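Side-chain contact in small ribosomal subunit protein uS8 (Aquifex aeolicus, PDB 3RF2), which probably binds directly to the central domain of 16S rRNA as a primary binding protein and helps coordinate assembly of the 30S platform: residues Leu37-Lys42 with Ile139-Thr144. Sequence-based numbering, arbitrary orientation.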
ATOM      1  N   LEU A  37      -2.483   1.940   3.027  1.00 30.30           N
ATOM      2  CA  LEU A  37      -2.988   0.591   2.845  1.00 33.60           C
ATOM      3  C   LEU A  37      -4.414   0.476   3.313  1.00 37.11           C
ATOM      4  O   LEU A  37      -5.179  -0.320   2.778  1.00 37.86           O
ATOM      5  CB  LEU A  37      -2.125  -0.401   3.593  1.00 32.78           C
ATOM      6  CG  LEU A  37      -0.734  -0.591   3.020  1.00 32.91           C
ATOM      7  CD1 LEU A  37       0.110  -1.488   3.936  1.00 32.96           C
ATOM      8  CD2 LEU A  37      -0.910  -1.226   1.700  1.00 28.12           C
ATOM      9  N   ASP A  38      -4.777   1.268   4.312  1.00 38.56           N
ATOM     10  CA  ASP A  38      -6.142   1.239   4.827  1.00 37.21           C
ATOM     11  C   ASP A  38      -7.107   1.859   3.833  1.00 33.42           C
ATOM     12  O   ASP A  38      -8.244   1.384   3.679  1.00 35.16           O
ATOM     13  CB  ASP A  38      -6.235   1.939   6.180  1.00 44.56           C
ATOM     14  CG  ASP A  38      -6.305   0.959   7.337  1.00 55.16           C
ATOM     15  OD1 ASP A  38      -5.530  -0.016   7.350  1.00 55.25           O
ATOM     16  OD2 ASP A  38      -7.160   1.155   8.224  1.00 62.20           O
ATOM     17  N   VAL A  39      -6.653   2.902   3.145  1.00 27.01           N
ATOM     18  CA  VAL A  39      -7.432   3.420   2.022  1.00 30.39           C
ATOM     19  C   VAL A  39      -7.579   2.365   0.925  1.00 31.28           C
ATOM     20  O   VAL A  39      -8.666   2.153   0.388  1.00 31.81           O
ATOM     21  CB  VAL A  39      -6.789   4.659   1.374  1.00 31.49           C
ATOM     22  CG1 VAL A  39      -7.700   5.187   0.247  1.00 28.01           C
ATOM     23  CG2 VAL A  39      -6.488   5.739   2.431  1.00 32.43           C
ATOM     24  N   LEU A  40      -6.469   1.723   0.580  1.00 31.54           N
ATOM     25  CA  LEU A  40      -6.466   0.752  -0.509  1.00 29.11           C
ATOM     26  C   LEU A  40      -7.416  -0.422  -0.209  1.00 27.57           C
ATOM     27  O   LEU A  40      -8.127  -0.899  -1.097  1.00 26.84           O
ATOM     28  CB  LEU A  40      -5.042   0.249  -0.775  1.00 28.00           C
ATOM     29  CG  LEU A  40      -4.032   1.192  -1.438  1.00 27.48           C
ATOM     30  CD1 LEU A  40      -2.699   0.497  -1.601  1.00 22.53           C
ATOM     31  CD2 LEU A  40      -4.542   1.631  -2.798  1.00 24.39           C
ATOM     32  N   LYS A  41      -7.423  -0.870   1.040  1.00 24.39           N
ATOM     33  CA  LYS A  41      -8.314  -1.947   1.480  1.00 28.99           C
ATOM     34  C   LYS A  41      -9.779  -1.512   1.449  1.00 34.69           C
ATOM     35  O   LYS A  41     -10.659  -2.222   0.955  1.00 33.20           O
ATOM     36  CB  LYS A  41      -7.970  -2.368   2.900  1.00 27.73           C
ATOM     37  CG  LYS A  41      -8.776  -3.578   3.387  1.00 29.41           C
ATOM     38  CD  LYS A  41      -8.604  -3.715   4.880  1.00 31.82           C
ATOM     39  CE  LYS A  41      -9.318  -4.951   5.418  1.00 38.44           C
ATOM     40  NZ  LYS A  41      -8.917  -5.204   6.835  1.00 42.52           N
ATOM     41  N   LYS A  42     -10.027  -0.326   1.988  1.00 37.11           N
ATOM     42  CA  LYS A  42     -11.360   0.239   2.016  1.00 39.72           C
ATOM     43  C   LYS A  42     -11.929   0.410   0.602  1.00 36.21           C
ATOM     44  O   LYS A  42     -13.127   0.247   0.397  1.00 32.07           O
ATOM     45  CB  LYS A  42     -11.325   1.583   2.750  1.00 50.26           C
ATOM     46  CG  LYS A  42     -12.669   2.285   2.820  1.00 58.66           C
ATOM     47  CD  LYS A  42     -12.553   3.677   3.437  1.00 63.62           C
ATOM     48  CE  LYS A  42     -13.858   4.451   3.290  1.00 66.16           C
ATOM     49  NZ  LYS A  42     -14.250   4.569   1.855  1.00 68.29           N
ATOM     50  N   ILE A 139      -8.777   6.717  -7.986  1.00 25.18           N
ATOM     51  CA  ILE A 139      -8.706   7.564  -6.807  1.00 23.60           C
ATOM     52  C   ILE A 139      -7.381   8.270  -6.699  1.00 23.31           C
ATOM     53  O   ILE A 139      -6.358   7.780  -7.176  1.00 23.53           O
ATOM     54  CB  ILE A 139      -8.866   6.765  -5.505  1.00 28.15           C
ATOM     55  CG1 ILE A 139      -7.710   5.785  -5.327  1.00 26.51           C
ATOM     56  CG2 ILE A 139     -10.212   6.036  -5.458  1.00 32.18           C
ATOM     57  CD1 ILE A 139      -7.800   4.987  -4.007  1.00 27.87           C
ATOM     58  N   ALA A 140      -7.409   9.434  -6.059  1.00 24.90           N
ATOM     59  CA  ALA A 140      -6.200  10.040  -5.551  1.00 21.61           C
ATOM     60  C   ALA A 140      -6.204   9.743  -4.073  1.00 26.64           C
ATOM     61  O   ALA A 140      -7.250   9.800  -3.423  1.00 32.24           O
ATOM     62  CB  ALA A 140      -6.196  11.545  -5.784  1.00 17.90           C
ATOM     63  N   ILE A 141      -5.037   9.405  -3.541  1.00 21.39           N
ATOM     64  CA  ILE A 141      -4.894   9.304  -2.102  1.00 26.98           C
ATOM     65  C   ILE A 141      -4.235  10.587  -1.598  1.00 25.83           C
ATOM     66  O   ILE A 141      -3.163  10.962  -2.074  1.00 26.40           O
ATOM     67  CB  ILE A 141      -4.056   8.070  -1.711  1.00 30.19           C
ATOM     68  CG1 ILE A 141      -4.813   6.788  -2.101  1.00 31.72           C
ATOM     69  CG2 ILE A 141      -3.740   8.117  -0.233  1.00 28.63           C
ATOM     70  CD1 ILE A 141      -3.976   5.537  -2.054  1.00 33.87           C
ATOM     71  N   VAL A 142      -4.889  11.257  -0.652  1.00 25.28           N
ATOM     72  CA  VAL A 142      -4.478  12.583  -0.222  1.00 28.97           C
ATOM     73  C   VAL A 142      -4.282  12.687   1.280  1.00 35.64           C
ATOM     74  O   VAL A 142      -5.142  12.275   2.060  1.00 34.50           O
ATOM     75  CB  VAL A 142      -5.507  13.651  -0.638  1.00 33.45           C
ATOM     76  CG1 VAL A 142      -5.702  13.646  -2.160  1.00 31.52           C
ATOM     77  CG2 VAL A 142      -6.817  13.406   0.050  1.00 39.36           C
ATOM     78  N   SER A 143      -3.153  13.267   1.684  1.00 35.13           N
ATOM     79  CA  SER A 143      -2.884  13.493   3.098  1.00 41.37           C
ATOM     80  C   SER A 143      -3.461  14.831   3.539  1.00 42.09           C
ATOM     81  O   SER A 143      -2.951  15.885   3.159  1.00 41.47           O
ATOM     82  CB  SER A 143      -1.381  13.461   3.363  1.00 44.73           C
ATOM     83  OG  SER A 143      -1.105  13.758   4.719  1.00 49.16           O
ATOM     84  N   THR A 144      -4.531  14.779   4.329  1.00 38.03           N
ATOM     85  CA  THR A 144      -5.215  15.982   4.766  1.00 41.60           C
ATOM     86  C   THR A 144      -4.916  16.245   6.232  1.00 43.94           C
ATOM     87  O   THR A 144      -4.247  15.449   6.892  1.00 46.81           O
ATOM     88  CB  THR A 144      -6.740  15.846   4.640  1.00 49.00           C
ATOM     89  OG1 THR A 144      -7.253  15.200   5.811  1.00 51.77           O
ATOM     90  CG2 THR A 144      -7.115  15.042   3.414  1.00 47.28           C
TER
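Val-39 and Ile-141 are the nearest backbone pair, CA to CA 7.6 Å, where helix segment 37-42 and strand segment 139-144 run roughly antiparallel but skewed, 145° between their N-to-C directions, with the axes 10.0 Å apart. In both residues the side chain leaves the backbone toward the other segment, and the two lie alongside one another with their ends heading opposite ways. CG1 of Val-39, anti to the backbone N (chi1 -177°), is the branch that touches: it lies 4.1 Å from CG1 of Ile-141 and 4.3 Å from CD1 of Ile-139, bridging two residues on the same strand face. Ile-141 trails its CG1 arm anti to its own carbonyl carbon (chi1 -66°), and CD1 at the end of that arm reaches CD2 of Leu-40 at 4.0 Å, Leu-40 lying across it. Val-148 also packs on Val-39 and Ile-141, Phe-45 on Ile-139 and Ile-46 on Leu-40. Helix 31-43, which also packs against strand 46-51 of the three-stranded sheet, is thus joined to the C-terminal sheet containing strands 139-144, 149-150 and 161-167. All four touching residues are buried and meet solely through aliphatic carbons, consistent with a helix-to-sheet join made by hydrophobic burial and van der Waals packing, without directional bonds between the two segments.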